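PDB 3LL3: gluconate kinase from Lactobacillus acidophilus, which probably phosphorylates a sugar or sugar acid such as gluconate at the expense of ATP, as a member of the FGGY carbohydrate kinase family. Local coordinates for residues A[9-14]-A[74-79]; A[31-36]-A[57-62]. One frame throughout, in Å; residues are numbered along the deposited sequence.

Contact 1: residues A[9-14]-A[74-79]; sequences MDVGTT and ISWSSQ. With XUL (D-xylulose), chain E.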
loop_
_atom_site.group_PDB
_atom_site.type_symbol
_atom_site.label_atom_id
_atom_site.label_comp_id
_atom_site.label_asym_id
_atom_site.label_seq_id
_atom_site.Cartn_x
_atom_site.Cartn_y
_atom_site.Cartn_z
HETATM N N MSE A 9 -41.998 -0.577 -8.734
HETATM C CA MSE A 9 -41.466 0.303 -7.710
HETATM C C MSE A 9 -40.184 -0.286 -7.170
HETATM O O MSE A 9 -40.075 -1.496 -7.030
HETATM C CB MSE A 9 -42.462 0.421 -6.560
HETATM C CG MSE A 9 -43.831 0.947 -6.982
HETATM SE SE MSE A 9 -43.734 2.847 -7.422
HETATM C CE MSE A 9 -43.405 3.601 -5.637
ATOM N N ASP A 10 -39.231 0.575 -6.838
ATOM C CA ASP A 10 -37.960 0.147 -6.296
ATOM C C ASP A 10 -37.684 0.942 -5.025
ATOM O O ASP A 10 -37.285 2.103 -5.084
ATOM C CB ASP A 10 -36.874 0.417 -7.321
ATOM C CG ASP A 10 -35.500 0.005 -6.842
ATOM O OD1 ASP A 10 -35.346 -1.156 -6.391
ATOM O OD2 ASP A 10 -34.567 0.842 -6.948
ATOM N N VAL A 11 -37.903 0.317 -3.873
ATOM C CA VAL A 11 -37.832 1.022 -2.611
ATOM C C VAL A 11 -36.430 0.895 -2.038
ATOM O O VAL A 11 -36.122 -0.035 -1.278
ATOM C CB VAL A 11 -38.916 0.512 -1.606
ATOM C CG1 VAL A 11 -38.985 1.413 -0.390
ATOM C CG2 VAL A 11 -40.279 0.448 -2.293
ATOM N N GLY A 12 -35.567 1.830 -2.421
ATOM C CA GLY A 12 -34.181 1.773 -2.007
ATOM C C GLY A 12 -33.915 2.577 -0.761
ATOM O O GLY A 12 -34.797 3.262 -0.253
ATOM N N THR A 13 -32.704 2.473 -0.239
ATOM C CA THR A 13 -32.274 3.396 0.794
ATOM C C THR A 13 -32.083 4.742 0.092
ATOM O O THR A 13 -31.758 4.785 -1.104
ATOM C CB THR A 13 -30.967 2.927 1.456
ATOM O OG1 THR A 13 -30.052 2.482 0.448
ATOM C CG2 THR A 13 -31.239 1.757 2.395
ATOM N N THR A 14 -32.319 5.831 0.813
ATOM C CA THR A 14 -32.230 7.192 0.248
ATOM C C THR A 14 -33.269 7.587 -0.817
ATOM O O THR A 14 -33.576 8.768 -0.940
ATOM C CB THR A 14 -30.812 7.553 -0.270
ATOM O OG1 THR A 14 -30.548 6.849 -1.485
ATOM C CG2 THR A 14 -29.757 7.189 0.751
ATOM N N ILE A 74 -49.362 -2.893 -9.523
ATOM C CA ILE A 74 -48.188 -2.218 -8.994
ATOM C C ILE A 74 -47.339 -3.279 -8.291
ATOM O O ILE A 74 -47.806 -3.941 -7.360
ATOM C CB ILE A 74 -48.570 -1.121 -8.003
ATOM C CG1 ILE A 74 -49.499 -0.107 -8.669
ATOM C CG2 ILE A 74 -47.344 -0.419 -7.453
ATOM C CD1 ILE A 74 -50.111 0.863 -7.668
ATOM N N SER A 75 -46.102 -3.451 -8.756
ATOM C CA SER A 75 -45.216 -4.471 -8.221
ATOM C C SER A 75 -44.000 -3.837 -7.540
ATOM O O SER A 75 -43.655 -2.675 -7.804
ATOM C CB SER A 75 -44.785 -5.419 -9.343
ATOM O OG SER A 75 -44.108 -6.551 -8.821
ATOM N N TRP A 76 -43.335 -4.613 -6.687
ATOM C CA TRP A 76 -42.387 -4.043 -5.734
ATOM C C TRP A 76 -41.029 -4.721 -5.739
ATOM O O TRP A 76 -40.939 -5.949 -5.719
ATOM C CB TRP A 76 -42.993 -4.064 -4.320
ATOM C CG TRP A 76 -44.295 -3.356 -4.268
ATOM C CD1 TRP A 76 -45.529 -3.885 -4.520
ATOM C CD2 TRP A 76 -44.503 -1.972 -3.969
ATOM N NE1 TRP A 76 -46.496 -2.911 -4.395
ATOM C CE2 TRP A 76 -45.889 -1.730 -4.048
ATOM C CE3 TRP A 76 -43.650 -0.914 -3.629
ATOM C CZ2 TRP A 76 -46.439 -0.475 -3.809
ATOM C CZ3 TRP A 76 -44.198 0.331 -3.393
ATOM C CH2 TRP A 76 -45.583 0.541 -3.493
ATOM N N SER A 77 -39.983 -3.899 -5.805
ATOM C CA SER A 77 -38.615 -4.310 -5.542
ATOM C C SER A 77 -38.176 -3.485 -4.331
ATOM O O SER A 77 -38.549 -2.314 -4.208
ATOM C CB SER A 77 -37.725 -4.013 -6.745
ATOM O OG SER A 77 -36.369 -4.263 -6.436
ATOM N N SER A 78 -37.439 -4.091 -3.408
ATOM C CA SER A 78 -37.156 -3.410 -2.147
ATOM C C SER A 78 -35.769 -3.726 -1.581
ATOM O O SER A 78 -35.287 -4.850 -1.715
ATOM C CB SER A 78 -38.235 -3.777 -1.116
ATOM O OG SER A 78 -37.927 -3.252 0.163
ATOM N N GLN A 79 -35.154 -2.728 -0.946
ATOM C CA GLN A 79 -33.973 -2.938 -0.129
ATOM C C GLN A 79 -34.230 -4.104 0.827
ATOM O O GLN A 79 -35.373 -4.401 1.152
ATOM C CB GLN A 79 -33.690 -1.689 0.701
ATOM C CG GLN A 79 -34.785 -1.402 1.710
ATOM C CD GLN A 79 -34.641 -0.050 2.386
ATOM O OE1 GLN A 79 -35.147 0.966 1.902
ATOM N NE2 GLN A 79 -33.985 -0.041 3.536
HETATM C C1 XUL E . -28.273 -7.895 -0.858
HETATM C C2 XUL E . -27.646 -7.448 0.474
HETATM C C3 XUL E . -27.577 -5.939 0.841
HETATM C C4 XUL E . -28.448 -5.001 -0.017
HETATM C C5 XUL E . -29.958 -5.132 0.257
HETATM O O1 XUL E . -27.288 -8.477 -1.679
HETATM O O2 XUL E . -27.165 -8.279 1.207
HETATM O O3 XUL E . -26.253 -5.488 0.700
HETATM O O4 XUL E . -28.048 -3.680 0.267
HETATM O O5 XUL E . -30.646 -3.959 -0.106
#
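Met-9 to Val-11 and Trp-76 to Ser-78 pair in parallel as neighbouring strands of the central sheet in the N-terminal domain, an actin-like ATPase fold. Four backbone hydrogen bonds join them. Ser-75 O accepts from Met-9 N, Met-9 O from Ser-77 N, and Ser-77 O from Val-11 N. The fourth, from Gln-79 N to Val-11 O at 2.9 Å, is nearly straight at 177°.

On one face of the sheet the contact is largely apolar. Met-9, a selenomethionine, lies alongside Trp-76 and sets CG over the six-membered ring, a CH-pi contact 3.9 Å from the centroid, while SE makes an oblique Met-aromatic contact. With CG anti to its carbonyl carbon (chi1 -58°), Met-9 also brings CG within 3.8 Å of Ile-74 CG2. Val-11 CG2 meets the edge of the indole instead, 3.9 Å from Trp-76 CE3.

The other face is polar: Ser-77 OG gives a weak hydrogen bond to Asp-10 OD1 at 3.3 Å, whereas Asp-10 OD2 forms a salt bridge with Lys-17. Beyond the strand, Gln-79 CA lies 3.5 Å from O5 of D-xylulose. The chemistry thus differs between the faces, mainly apolar where helix 49-65 packs, polar where the Asp-10 side chain lies about 6 Å from the bound ATP.

Contact 2: residues A[31-36]-A[57-62]; sequences VSKGYP and QEIIFD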
loop_
_atom_site.group_PDB
_atom_site.type_symbol
_atom_site.label_atom_id
_atom_site.label_comp_id
_atom_site.label_asym_id
_atom_site.label_seq_id
_atom_site.Cartn_x
_atom_site.Cartn_y
_atom_site.Cartn_z
ATOM N N VAL A 31 -40.473 8.194 -12.232
ATOM C CA VAL A 31 -40.372 9.290 -11.283
ATOM C C VAL A 31 -39.711 8.731 -10.023
ATOM O O VAL A 31 -39.989 7.599 -9.641
ATOM C CB VAL A 31 -41.775 9.838 -10.920
ATOM C CG1 VAL A 31 -41.687 10.841 -9.785
ATOM C CG2 VAL A 31 -42.453 10.462 -12.141
ATOM N N SER A 32 -38.839 9.501 -9.379
ATOM C CA SER A 32 -38.285 9.065 -8.100
ATOM C C SER A 32 -38.273 10.195 -7.067
ATOM O O SER A 32 -38.258 11.368 -7.437
ATOM C CB SER A 32 -36.892 8.460 -8.289
ATOM O OG SER A 32 -36.008 9.403 -8.842
ATOM N N LYS A 33 -38.311 9.829 -5.781
ATOM C CA LYS A 33 -38.276 10.790 -4.673
ATOM C C LYS A 33 -37.450 10.251 -3.501
ATOM O O LYS A 33 -37.580 9.082 -3.125
ATOM C CB LYS A 33 -39.694 11.120 -4.173
ATOM C CG LYS A 33 -40.604 11.821 -5.195
ATOM C CD LYS A 33 -39.930 13.045 -5.855
ATOM C CE LYS A 33 -40.756 13.578 -7.033
ATOM N NZ LYS A 33 -39.992 14.538 -7.887
ATOM N N GLY A 34 -36.617 11.105 -2.908
ATOM C CA GLY A 34 -35.738 10.683 -1.832
ATOM C C GLY A 34 -36.227 10.966 -0.417
ATOM O O GLY A 34 -37.209 11.677 -0.201
ATOM N N TYR A 35 -35.531 10.385 0.555
ATOM C CA TYR A 35 -35.785 10.647 1.968
ATOM C C TYR A 35 -34.447 10.639 2.683
ATOM O O TYR A 35 -33.518 9.982 2.238
ATOM C CB TYR A 35 -36.733 9.602 2.560
ATOM C CG TYR A 35 -36.782 8.322 1.764
ATOM C CD1 TYR A 35 -37.716 8.146 0.743
ATOM C CD2 TYR A 35 -35.880 7.298 2.013
ATOM C CE1 TYR A 35 -37.755 6.971 0.004
ATOM C CE2 TYR A 35 -35.906 6.126 1.284
ATOM C CZ TYR A 35 -36.843 5.958 0.283
ATOM O OH TYR A 35 -36.849 4.779 -0.447
ATOM N N PRO A 36 -34.343 11.380 3.790
ATOM C CA PRO A 36 -33.061 11.498 4.485
ATOM C C PRO A 36 -32.740 10.228 5.266
ATOM O O PRO A 36 -33.652 9.532 5.724
ATOM C CB PRO A 36 -33.300 12.641 5.480
ATOM C CG PRO A 36 -34.731 13.080 5.298
ATOM C CD PRO A 36 -35.435 12.021 4.536
ATOM N N GLN A 57 -46.630 7.218 -2.329
ATOM C CA GLN A 57 -47.915 7.698 -2.845
ATOM C C GLN A 57 -47.706 8.755 -3.910
ATOM O O GLN A 57 -48.428 8.810 -4.896
ATOM C CB GLN A 57 -48.756 8.331 -1.745
ATOM C CG GLN A 57 -49.030 7.441 -0.568
ATOM C CD GLN A 57 -49.743 8.204 0.525
ATOM O OE1 GLN A 57 -49.186 8.442 1.593
ATOM N NE2 GLN A 57 -50.961 8.632 0.242
ATOM N N GLU A 58 -46.724 9.613 -3.665
ATOM C CA GLU A 58 -46.429 10.734 -4.525
ATOM C C GLU A 58 -45.935 10.226 -5.881
ATOM O O GLU A 58 -46.417 10.646 -6.931
ATOM C CB GLU A 58 -45.373 11.593 -3.849
ATOM C CG GLU A 58 -45.410 13.046 -4.224
ATOM C CD GLU A 58 -44.393 13.848 -3.438
ATOM O OE1 GLU A 58 -44.247 13.584 -2.220
ATOM O OE2 GLU A 58 -43.741 14.731 -4.036
ATOM N N ILE A 59 -44.989 9.300 -5.850
ATOM C CA ILE A 59 -44.481 8.687 -7.066
ATOM C C ILE A 59 -45.595 8.045 -7.890
ATOM O O ILE A 59 -45.728 8.323 -9.083
ATOM C CB ILE A 59 -43.366 7.668 -6.753
ATOM C CG1 ILE A 59 -42.101 8.412 -6.321
ATOM C CG2 ILE A 59 -43.071 6.797 -7.959
ATOM C CD1 ILE A 59 -41.096 7.543 -5.612
ATOM N N ILE A 60 -46.412 7.209 -7.258
ATOM C CA ILE A 60 -47.480 6.526 -7.983
ATOM C C ILE A 60 -48.474 7.516 -8.595
ATOM O O ILE A 60 -48.873 7.382 -9.755
ATOM C CB ILE A 60 -48.201 5.522 -7.093
ATOM C CG1 ILE A 60 -47.219 4.433 -6.657
ATOM C CG2 ILE A 60 -49.426 4.939 -7.819
ATOM C CD1 ILE A 60 -47.778 3.478 -5.616
ATOM N N PHE A 61 -48.847 8.529 -7.828
ATOM C CA PHE A 61 -49.764 9.533 -8.342
ATOM C C PHE A 61 -49.193 10.231 -9.585
ATOM O O PHE A 61 -49.873 10.330 -10.614
ATOM C CB PHE A 61 -50.125 10.549 -7.257
ATOM C CG PHE A 61 -51.084 11.610 -7.714
ATOM C CD1 PHE A 61 -52.393 11.290 -8.029
ATOM C CD2 PHE A 61 -50.679 12.928 -7.835
ATOM C CE1 PHE A 61 -53.284 12.267 -8.454
ATOM C CE2 PHE A 61 -51.566 13.904 -8.254
ATOM C CZ PHE A 61 -52.866 13.570 -8.563
ATOM N N ASP A 62 -47.947 10.700 -9.493
ATOM C CA ASP A 62 -47.317 11.411 -10.598
ATOM C C ASP A 62 -47.288 10.575 -11.874
ATOM O O ASP A 62 -47.521 11.086 -12.973
ATOM C CB ASP A 62 -45.898 11.833 -10.227
ATOM C CG ASP A 62 -45.877 12.957 -9.231
ATOM O OD1 ASP A 62 -46.968 13.369 -8.783
ATOM O OD2 ASP A 62 -44.773 13.434 -8.899
#
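Ile-59 reaches from helix 49-65 onto the edge strand 27-34, where it meets the backbone from Val-31 to Lys-33 and the side chains of Val-31 and Lys-33. Helix and strand run nearly antiparallel, at 162°, with their axes 8.0 Å apart, and no hydrogen bond joins the two segments.

Packing against the backbone comes from two branches of Ile-59: CG2 sits 3.6 Å from Val-31 O, and the extended outer torsion (chi2 163°) carries CD1 in toward the strand, 3.6 Å from Lys-33 N. Among side chains, Lys-33 and Ile-59 pass flank to flank, running opposite ways, with Lys-33 CG 3.9 Å from Ile-59 CG1. Val-31 lies crosswise to Asp-62, its CG1 4.1 Å from Asp-62 OD2. Cutting Ile-59 back to an alanine removes both branches and is likely to leave a gap beside Val-31 O and the Lys-33 methylenes without their apolar partner.

Electrostatics enter only at longer range. Lys-33 NZ stands 5.0 Å from Asp-62 OD2 and 5.4 Å from Glu-58 OE2, without contact. The helix, whose Ile-59 also touches Met-9 of strand 4-11, thus packs across one face of the sheet, here by aliphatic groups set against the edge strand, while the two carboxylates are likely to favour the ammonium group.

Contact 2 is nested within the chain loop that contact 1 closes, and their centres lie about 11 Å apart in the N-terminal domain. Both reach the same mixed sheet: contact 1 joins strands 4-11 and 70-78 in its interior, while contact 2 packs helix 49-65 on its edge strand 27-34. That helix directly precedes strand 70-78 in the chain. Met-9 bridges the two, its CE 4.0 Å from Ile-59 CG2, and Tyr-35 OH probably hydrogen-bonds Gly-12 O. One helix thus spans from the buried strands to the rim, and the loops that follow strands 4-11 and 70-78 lead toward the ligands, with Gln-79 in the D-xylulose pocket.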